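Local coordinates for protein phosphodiesterase (Candida albicans, PDB 6CPU) that belongs to the cyclic nucleotide phosphodiesterase family of the HD clan and carries zinc and magnesium ions in a largely helical fold, at residues 200-211 with 224-233; 295-303 with 316-324. One frame throughout, in Å; residues are numbered along the deposited sequence.

Contact 1: residues 200-211 with 224-233; sequences LQDASTTRLSQL and NLSNDDLVYC
Asp229 OD2 is gripped by two donors from opposite faces of its carboxylate. Arg207 NH2 makes a salt bridge to Asp229 OD2 at 2.8 Å, nearly straight at 169°, and the backbone N of Ser226 takes the other face. Arg207 NE binds Asp229 OD1 at 3.1 Å, so the guanidinium holds the carboxylate side-on. The guanidinium and carboxylate planes are 66° apart, and both nitrogens come from above the latter. Arg207 CG is anti to the backbone N and the chain bends at chi2, which brings the guanidinium across to Asp229. A water joins Asp229 OD1 to Asp202 O. Ser226 OG accepts from Asp229 N, making a capping box at the start of helix 227-242. Arg207 NH1 is held by Gln210 OE1. Leu211 CD2 lies over one guanidinium face and meets Leu225 CD2 at 3.6 Å. Leu208 CD2 makes a CH-pi contact over the Tyr232 ring face, 3.5 Å from its centroid. Asp228 OD2 accepts from Gln201 N, while OD1 pairs with Arg264. Two successive helices thus pack through a salt bridge and leucines, segments 205-211 and 227-233 crossing at -65°. Leu200 and Val231 pack on helix 253-264, and Leu230, on the far side, on helix 276-292.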
loop_
_atom_site.group_PDB
_atom_site.type_symbol
_atom_site.label_atom_id
_atom_site.label_comp_id
_atom_site.label_asym_id
_atom_site.label_seq_id
_atom_site.Cartn_x
_atom_site.Cartn_y
_atom_site.Cartn_z
ATOM N N LEU A 200 -8.460 11.818 -10.698
ATOM C CA LEU A 200 -8.044 12.505 -9.477
ATOM C C LEU A 200 -8.914 13.732 -9.275
ATOM O O LEU A 200 -9.299 14.384 -10.242
ATOM C CB LEU A 200 -6.573 12.924 -9.563
ATOM C CG LEU A 200 -5.564 11.817 -9.866
ATOM C CD1 LEU A 200 -4.168 12.412 -9.945
ATOM C CD2 LEU A 200 -5.616 10.694 -8.839
ATOM N N GLN A 201 -9.207 14.069 -8.021
ATOM C CA GLN A 201 -10.081 15.205 -7.736
ATOM C C GLN A 201 -9.457 16.563 -8.053
ATOM O O GLN A 201 -10.134 17.454 -8.564
ATOM C CB GLN A 201 -10.551 15.183 -6.291
ATOM C CG GLN A 201 -11.819 15.997 -6.078
ATOM C CD GLN A 201 -12.343 15.904 -4.661
ATOM O OE1 GLN A 201 -11.575 15.762 -3.706
ATOM N NE2 GLN A 201 -13.657 15.985 -4.515
ATOM N N ASP A 202 -8.179 16.731 -7.729
ATOM C CA ASP A 202 -7.482 18.000 -7.964
ATOM C C ASP A 202 -6.118 17.759 -8.615
ATOM O O ASP A 202 -5.130 17.496 -7.933
ATOM C CB ASP A 202 -7.325 18.740 -6.638
ATOM C CG ASP A 202 -6.737 20.135 -6.791
ATOM O OD1 ASP A 202 -6.506 20.611 -7.928
ATOM O OD2 ASP A 202 -6.500 20.754 -5.736
ATOM N N ALA A 203 -6.083 17.872 -9.939
ATOM C CA ALA A 203 -4.848 17.810 -10.706
ATOM C C ALA A 203 -4.463 19.195 -11.253
ATOM O O ALA A 203 -3.769 19.294 -12.265
ATOM C CB ALA A 203 -5.001 16.799 -11.844
ATOM N N SER A 204 -4.894 20.258 -10.570
ATOM C CA SER A 204 -4.548 21.624 -10.967
ATOM C C SER A 204 -3.044 21.832 -10.873
ATOM O O SER A 204 -2.356 21.150 -10.100
ATOM C CB SER A 204 -5.267 22.640 -10.077
ATOM O OG SER A 204 -4.733 22.626 -8.764
ATOM N N THR A 205 -2.530 22.783 -11.649
ATOM C CA THR A 205 -1.103 23.058 -11.662
ATOM C C THR A 205 -0.596 23.372 -10.260
ATOM O O THR A 205 0.454 22.886 -9.856
ATOM C CB THR A 205 -0.762 24.236 -12.600
ATOM O OG1 THR A 205 -1.232 23.933 -13.913
ATOM C CG2 THR A 205 0.740 24.467 -12.645
ATOM N N THR A 206 -1.353 24.166 -9.515
ATOM C CA THR A 206 -0.955 24.503 -8.148
ATOM C C THR A 206 -0.860 23.270 -7.258
ATOM O O THR A 206 0.131 23.114 -6.539
ATOM C CB THR A 206 -1.885 25.535 -7.523
ATOM O OG1 THR A 206 -1.766 26.751 -8.268
ATOM C CG2 THR A 206 -1.495 25.806 -6.070
ATOM N N ARG A 207 -1.859 22.394 -7.317
ATOM C CA ARG A 207 -1.822 21.172 -6.489
ATOM C C ARG A 207 -0.660 20.264 -6.853
ATOM O O ARG A 207 0.048 19.793 -5.971
ATOM C CB ARG A 207 -3.140 20.378 -6.556
ATOM C CG ARG A 207 -3.280 19.307 -5.463
ATOM C CD ARG A 207 -3.050 19.889 -4.076
ATOM N NE ARG A 207 -3.158 18.915 -2.992
ATOM C CZ ARG A 207 -2.615 19.074 -1.785
ATOM N NH1 ARG A 207 -1.916 20.171 -1.489
ATOM N NH2 ARG A 207 -2.763 18.134 -0.857
ATOM N N LEU A 208 -0.467 19.998 -8.146
ATOM C CA LEU A 208 0.627 19.123 -8.570
ATOM C C LEU A 208 1.990 19.675 -8.144
ATOM O O LEU A 208 2.883 18.912 -7.738
ATOM C CB LEU A 208 0.586 18.874 -10.087
ATOM C CG LEU A 208 -0.708 18.256 -10.625
ATOM C CD1 LEU A 208 -0.553 17.936 -12.105
ATOM C CD2 LEU A 208 -1.155 17.027 -9.842
ATOM N N SER A 209 2.147 20.998 -8.218
ATOM C CA SER A 209 3.368 21.643 -7.741
ATOM C C SER A 209 3.524 21.475 -6.226
ATOM O O SER A 209 4.601 21.159 -5.758
ATOM C CB SER A 209 3.409 23.123 -8.127
ATOM O OG SER A 209 4.608 23.710 -7.630
ATOM N N GLN A 210 2.445 21.650 -5.476
ATOM C CA GLN A 210 2.495 21.466 -4.024
ATOM C C GLN A 210 2.954 20.053 -3.671
ATOM O O GLN A 210 3.717 19.855 -2.728
ATOM C CB GLN A 210 1.142 21.746 -3.383
ATOM C CG GLN A 210 0.759 23.213 -3.395
ATOM C CD GLN A 210 -0.643 23.473 -2.897
ATOM O OE1 GLN A 210 -1.531 22.624 -2.992
ATOM N NE2 GLN A 210 -0.853 24.670 -2.365
ATOM N N LEU A 211 2.490 19.068 -4.438
ATOM C CA LEU A 211 2.859 17.679 -4.174
ATOM C C LEU A 211 4.341 17.427 -4.438
ATOM O O LEU A 211 4.967 16.644 -3.720
ATOM C CB LEU A 211 1.955 16.712 -4.957
ATOM C CG LEU A 211 0.475 16.779 -4.541
ATOM C CD1 LEU A 211 -0.387 15.823 -5.364
ATOM C CD2 LEU A 211 0.250 16.538 -3.047
ATOM N N ASN A 224 -2.116 14.921 5.609
ATOM C CA ASN A 224 -2.801 16.004 4.928
ATOM C C ASN A 224 -2.960 15.739 3.440
ATOM O O ASN A 224 -3.435 16.608 2.718
ATOM C CB ASN A 224 -2.014 17.297 5.125
ATOM C CG ASN A 224 -1.787 17.594 6.584
ATOM O OD1 ASN A 224 -0.680 17.431 7.106
ATOM N ND2 ASN A 224 -2.856 17.961 7.270
ATOM N N LEU A 225 -2.563 14.556 2.976
ATOM C CA LEU A 225 -2.671 14.229 1.555
ATOM C C LEU A 225 -3.766 13.197 1.359
ATOM O O LEU A 225 -3.830 12.196 2.075
ATOM C CB LEU A 225 -1.348 13.704 1.006
ATOM C CG LEU A 225 -0.127 14.599 1.197
ATOM C CD1 LEU A 225 1.102 13.865 0.721
ATOM C CD2 LEU A 225 -0.295 15.924 0.464
ATOM N N SER A 226 -4.641 13.460 0.397
ATOM C CA SER A 226 -5.700 12.525 0.057
ATOM C C SER A 226 -5.126 11.305 -0.668
ATOM O O SER A 226 -3.993 11.333 -1.165
ATOM C CB SER A 226 -6.724 13.217 -0.838
ATOM O OG SER A 226 -6.174 13.472 -2.120
ATOM N N ASN A 227 -5.920 10.243 -0.744
ATOM C CA ASN A 227 -5.530 9.088 -1.537
ATOM C C ASN A 227 -5.327 9.431 -3.025
ATOM O O ASN A 227 -4.517 8.790 -3.697
ATOM C CB ASN A 227 -6.520 7.940 -1.343
ATOM C CG ASN A 227 -6.343 7.245 -0.010
ATOM O OD1 ASN A 227 -5.226 7.083 0.461
ATOM N ND2 ASN A 227 -7.437 6.823 0.592
ATOM N N ASP A 228 -6.018 10.450 -3.529
ATOM C CA ASP A 228 -5.754 10.946 -4.882
ATOM C C ASP A 228 -4.407 11.670 -4.980
ATOM O O ASP A 228 -3.604 11.387 -5.879
ATOM C CB ASP A 228 -6.873 11.871 -5.385
ATOM C CG ASP A 228 -8.150 11.129 -5.790
ATOM O OD1 ASP A 228 -8.170 9.879 -5.920
ATOM O OD2 ASP A 228 -9.170 11.816 -6.028
ATOM N N ASP A 229 -4.140 12.593 -4.050
ATOM C CA ASP A 229 -2.831 13.253 -3.980
ATOM C C ASP A 229 -1.719 12.208 -3.916
ATOM O O ASP A 229 -0.673 12.348 -4.537
ATOM C CB ASP A 229 -2.682 14.095 -2.706
ATOM C CG ASP A 229 -3.562 15.333 -2.652
ATOM O OD1 ASP A 229 -3.869 15.960 -3.701
ATOM O OD2 ASP A 229 -3.904 15.708 -1.495
ATOM N N LEU A 230 -1.943 11.169 -3.112
ATOM C CA LEU A 230 -0.925 10.145 -2.885
ATOM C C LEU A 230 -0.569 9.377 -4.156
ATOM O O LEU A 230 0.593 9.019 -4.375
ATOM C CB LEU A 230 -1.362 9.202 -1.762
ATOM C CG LEU A 230 -1.324 9.871 -0.376
ATOM C CD1 LEU A 230 -2.212 9.126 0.621
ATOM C CD2 LEU A 230 0.108 10.013 0.150
ATOM N N VAL A 231 -1.560 9.142 -5.006
ATOM C CA VAL A 231 -1.315 8.536 -6.318
ATOM C C VAL A 231 -0.311 9.387 -7.093
ATOM O O VAL A 231 0.670 8.867 -7.665
ATOM C CB VAL A 231 -2.626 8.394 -7.126
ATOM C CG1 VAL A 231 -2.355 8.061 -8.598
ATOM C CG2 VAL A 231 -3.508 7.329 -6.498
ATOM N N TYR A 232 -0.551 10.694 -7.118
ATOM C CA TYR A 232 0.353 11.580 -7.860
ATOM C C TYR A 232 1.747 11.618 -7.243
ATOM O O TYR A 232 2.730 11.665 -7.965
ATOM C CB TYR A 232 -0.203 12.990 -7.977
ATOM C CG TYR A 232 0.513 13.770 -9.055
ATOM C CD1 TYR A 232 1.529 14.673 -8.736
ATOM C CD2 TYR A 232 0.190 13.587 -10.395
ATOM C CE1 TYR A 232 2.195 15.387 -9.729
ATOM C CE2 TYR A 232 0.844 14.299 -11.394
ATOM C CZ TYR A 232 1.848 15.195 -11.058
ATOM O OH TYR A 232 2.512 15.902 -12.057
ATOM N N CYS A 233 1.831 11.604 -5.911
ATOM C CA CYS A 233 3.121 11.497 -5.235
ATOM C C CYS A 233 3.920 10.273 -5.677
ATOM O O CYS A 233 5.125 10.367 -5.923
ATOM C CB CYS A 233 2.952 11.474 -3.718
ATOM S SG CYS A 233 2.352 13.028 -2.996
HETATM O O HOH W 1 -4.039 15.436 -6.463
HETATM O O HOH W 2 -2.954 19.206 1.855
#

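Contact 2: residues 295-303 with 316-324; sequences SLPKFKQFV and KHTVLIALQ. Unlike the reference sequence in segment 316-324: Lys316 (reference Thr).
The Phe299 ring lies between Leu320 and Phe302. Leu320 CD1 stands over one face in a CH-pi contact, 4.0 Å from the ring centroid and almost on the normal. Phe302 CB covers the opposite face, and Gln301 OE1 lies at the edge, in the ring plane. Phe299 CG sits between the backbone N and the carbonyl carbon (chi1 51°). This turns the ring back over its own beta turn, a type I turn from Phe299 to Phe302, and against Leu320. The His317 ring has Lys316 CG over one face and Ile321 CG1 over the other, offset toward the rim. Lys300 NZ approaches the edge of the imidazole near its plane, 3.5 Å from His317 NE2, at the end of an extended chain.

The backbones meet in a single beta bridge between Phe299 and Ala322. Leu323 N donates to Lys298 O at 2.9 Å, almost straight, and Lys300 N donates to Ile321 O at 2.7 Å. The Gln301 side chain continues the pairing. It bends at chi2 (94°), which brings the amide alongside the other backbone. There Gln301 OE1 accepts from Ile321 N at 3.2 Å, in the plane of its own carbonyl and on a lone pair. Gln301 NE2 donates to Val319 O at 2.9 Å from above the Val319 carbonyl plane. A water links NE2 to His317 O, so both ends of this buried amide are used. Leu323 packs its CG on Phe299 C.

Both segments lie in the cyclic nucleotide phosphodiesterase family region, in the loop between helices 276-292 and 336-348. Tyr240 of helix 227-242 meets the Phe299 ring edge-to-face and touches Leu320 and Ala322. Ile291 of helix 276-292 packs on Phe299, and Cys212 of helix 205-216 packs on Gln301 and Leu320.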
loop_
_atom_site.group_PDB
_atom_site.type_symbol
_atom_site.label_atom_id
_atom_site.label_comp_id
_atom_site.label_asym_id
_atom_site.label_seq_id
_atom_site.Cartn_x
_atom_site.Cartn_y
_atom_site.Cartn_z
ATOM N N SER A 295 22.167 7.900 -4.754
ATOM C CA SER A 295 21.632 6.945 -5.725
ATOM C C SER A 295 20.619 7.602 -6.652
ATOM O O SER A 295 20.342 7.090 -7.733
ATOM C CB SER A 295 20.989 5.745 -5.028
ATOM O OG SER A 295 21.967 4.781 -4.691
ATOM N N LEU A 296 20.063 8.727 -6.213
ATOM C CA LEU A 296 19.259 9.592 -7.065
ATOM C C LEU A 296 19.749 11.020 -6.889
ATOM O O LEU A 296 20.072 11.412 -5.771
ATOM C CB LEU A 296 17.801 9.565 -6.634
ATOM C CG LEU A 296 17.006 8.274 -6.802
ATOM C CD1 LEU A 296 15.791 8.335 -5.891
ATOM C CD2 LEU A 296 16.603 8.059 -8.246
ATOM N N PRO A 297 19.736 11.814 -7.968
ATOM C CA PRO A 297 20.140 13.220 -7.838
ATOM C C PRO A 297 19.092 14.043 -7.106
ATOM O O PRO A 297 17.898 13.718 -7.147
ATOM C CB PRO A 297 20.260 13.690 -9.288
ATOM C CG PRO A 297 19.356 12.795 -10.069
ATOM C CD PRO A 297 19.263 11.490 -9.325
ATOM N N LYS A 298 19.533 15.108 -6.444
ATOM C CA LYS A 298 18.607 16.005 -5.777
ATOM C C LYS A 298 17.818 16.749 -6.850
ATOM O O LYS A 298 18.235 16.803 -8.011
ATOM C CB LYS A 298 19.353 16.978 -4.863
ATOM C CG LYS A 298 20.304 16.283 -3.902
ATOM C CD LYS A 298 20.721 17.176 -2.752
ATOM C CE LYS A 298 21.882 16.540 -2.003
ATOM N NZ LYS A 298 22.230 17.260 -0.749
ATOM N N PHE A 299 16.672 17.295 -6.457
ATOM C CA PHE A 299 15.787 17.998 -7.377
ATOM C C PHE A 299 15.441 19.371 -6.827
ATOM O O PHE A 299 15.638 19.646 -5.641
ATOM C CB PHE A 299 14.514 17.169 -7.683
ATOM C CG PHE A 299 13.788 16.655 -6.462
ATOM C CD1 PHE A 299 12.639 17.286 -6.007
ATOM C CD2 PHE A 299 14.227 15.527 -5.793
ATOM C CE1 PHE A 299 11.953 16.828 -4.896
ATOM C CE2 PHE A 299 13.540 15.057 -4.677
ATOM C CZ PHE A 299 12.410 15.707 -4.230
ATOM N N LYS A 300 14.915 20.237 -7.685
ATOM C CA LYS A 300 14.673 21.631 -7.300
ATOM C C LYS A 300 13.776 21.755 -6.073
ATOM O O LYS A 300 13.937 22.671 -5.262
ATOM C CB LYS A 300 14.054 22.401 -8.466
ATOM C CG LYS A 300 13.955 23.897 -8.231
ATOM C CD LYS A 300 13.608 24.643 -9.512
ATOM C CE LYS A 300 13.815 26.141 -9.346
ATOM N NZ LYS A 300 13.149 26.903 -10.435
ATOM N N GLN A 301 12.825 20.833 -5.942
ATOM C CA GLN A 301 11.830 20.889 -4.882
ATOM C C GLN A 301 12.250 20.135 -3.613
ATOM O O GLN A 301 11.465 20.025 -2.671
ATOM C CB GLN A 301 10.489 20.351 -5.397
ATOM C CG GLN A 301 9.963 21.052 -6.644
ATOM C CD GLN A 301 10.347 20.378 -7.949
ATOM O OE1 GLN A 301 11.421 19.794 -8.073
ATOM N NE2 GLN A 301 9.466 20.460 -8.938
ATOM N N PHE A 302 13.481 19.629 -3.593
ATOM C CA PHE A 302 14.010 18.897 -2.451
ATOM C C PHE A 302 14.413 19.864 -1.337
ATOM O O PHE A 302 15.063 20.879 -1.600
ATOM C CB PHE A 302 15.203 18.053 -2.904
ATOM C CG PHE A 302 15.798 17.209 -1.820
ATOM C CD1 PHE A 302 15.214 15.999 -1.465
ATOM C CD2 PHE A 302 16.951 17.614 -1.158
ATOM C CE1 PHE A 302 15.765 15.213 -0.464
ATOM C CE2 PHE A 302 17.504 16.831 -0.158
ATOM C CZ PHE A 302 16.909 15.630 0.190
ATOM N N VAL A 303 14.023 19.550 -0.100
ATOM C CA VAL A 303 14.313 20.404 1.052
ATOM C C VAL A 303 15.500 19.815 1.814
ATOM O O VAL A 303 15.381 18.796 2.493
ATOM C CB VAL A 303 13.084 20.556 1.964
ATOM C CG1 VAL A 303 13.417 21.394 3.192
ATOM C CG2 VAL A 303 11.928 21.184 1.194
ATOM N N LYS A 316 6.012 26.900 -10.641
ATOM C CA LYS A 316 5.414 26.571 -11.948
ATOM C C LYS A 316 5.626 25.122 -12.414
ATOM O O LYS A 316 5.061 24.721 -13.422
ATOM C CB LYS A 316 5.884 27.547 -13.048
ATOM C CG LYS A 316 7.363 27.482 -13.420
ATOM C CD LYS A 316 7.600 28.104 -14.799
ATOM C CE LYS A 316 9.034 28.575 -14.995
ATOM N NZ LYS A 316 10.027 27.478 -14.841
ATOM N N HIS A 317 6.420 24.343 -11.686
ATOM C CA HIS A 317 6.755 22.984 -12.121
ATOM C C HIS A 317 5.742 21.978 -11.568
ATOM O O HIS A 317 5.318 22.111 -10.425
ATOM C CB HIS A 317 8.153 22.613 -11.651
ATOM C CG HIS A 317 9.211 23.570 -12.098
ATOM N ND1 HIS A 317 9.620 23.660 -13.408
ATOM C CD2 HIS A 317 9.942 24.477 -11.411
ATOM C CE1 HIS A 317 10.561 24.580 -13.511
ATOM N NE2 HIS A 317 10.770 25.096 -12.315
ATOM N N THR A 318 5.354 20.994 -12.382
ATOM C CA THR A 318 4.431 19.933 -11.939
ATOM C C THR A 318 5.107 18.569 -11.774
ATOM O O THR A 318 4.456 17.612 -11.349
ATOM C CB THR A 318 3.234 19.765 -12.905
ATOM O OG1 THR A 318 3.714 19.508 -14.232
ATOM C CG2 THR A 318 2.369 21.013 -12.896
ATOM N N VAL A 319 6.395 18.478 -12.106
ATOM C CA VAL A 319 7.181 17.272 -11.860
ATOM C C VAL A 319 8.512 17.625 -11.206
ATOM O O VAL A 319 8.921 18.787 -11.213
ATOM C CB VAL A 319 7.438 16.459 -13.149
ATOM C CG1 VAL A 319 6.124 16.030 -13.784
ATOM C CG2 VAL A 319 8.286 17.242 -14.147
ATOM N N LEU A 320 9.187 16.618 -10.653
ATOM C CA LEU A 320 10.466 16.828 -9.974
ATOM C C LEU A 320 11.523 17.200 -11.015
ATOM O O LEU A 320 11.661 16.520 -12.039
ATOM C CB LEU A 320 10.905 15.577 -9.209
ATOM C CG LEU A 320 9.911 15.001 -8.199
ATOM C CD1 LEU A 320 10.564 13.897 -7.376
ATOM C CD2 LEU A 320 9.326 16.072 -7.286
ATOM N N ILE A 321 12.233 18.298 -10.768
ATOM C CA ILE A 321 13.240 18.794 -11.704
ATOM C C ILE A 321 14.626 18.501 -11.142
ATOM O O ILE A 321 15.051 19.140 -10.193
ATOM C CB ILE A 321 13.106 20.316 -11.940
ATOM C CG1 ILE A 321 11.678 20.701 -12.342
ATOM C CG2 ILE A 321 14.104 20.780 -12.996
ATOM C CD1 ILE A 321 11.177 20.065 -13.623
ATOM N N ALA A 322 15.315 17.533 -11.731
ATOM C CA ALA A 322 16.639 17.125 -11.271
ATOM C C ALA A 322 17.656 18.262 -11.405
ATOM O O ALA A 322 17.608 19.029 -12.364
ATOM C CB ALA A 322 17.110 15.917 -12.066
ATOM N N LEU A 323 18.545 18.367 -10.418
ATOM C CA LEU A 323 19.714 19.252 -10.480
ATOM C C LEU A 323 20.947 18.429 -10.870
ATOM O O LEU A 323 20.895 17.197 -10.882
ATOM C CB LEU A 323 19.956 19.909 -9.119
ATOM C CG LEU A 323 18.754 20.575 -8.449
ATOM C CD1 LEU A 323 19.069 20.981 -7.014
ATOM C CD2 LEU A 323 18.280 21.768 -9.264
ATOM N N GLN A 324 22.053 19.104 -11.180
ATOM C CA GLN A 324 23.318 18.424 -11.485
ATOM C C GLN A 324 24.390 18.715 -10.434
ATOM O O GLN A 324 24.270 19.649 -9.642
ATOM C CB GLN A 324 23.818 18.826 -12.870
ATOM C CG GLN A 324 23.012 18.203 -13.998
ATOM C CD GLN A 324 23.706 18.307 -15.343
ATOM O OE1 GLN A 324 24.506 19.217 -15.577
ATOM N NE2 GLN A 324 23.401 17.374 -16.240
HETATM O O HOH W 3 7.036 22.205 -8.215
#

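Overall arrangement
Of the parts named here helix 205-216 comes first, after the N-terminal sheet and the helices up to 177-193. Contact 1 closes the short connection from it to helix 227-242. Helices 253-264 and 276-292 follow. Contact 2 then closes a helix-free loop on itself before helix 336-348. The two contacts are in series, neither nested nor crossed. Their centres lie about 17 Å apart, on the same side of the chain's centre, and they touch directly. Tyr232 OH of contact 1 probably hydrogen-bonds to Thr318 O of contact 2, at 2.7 Å. Thr205 and Leu208 also pack on Thr318. The 295-324 loop is thereby joined to both helices of contact 1.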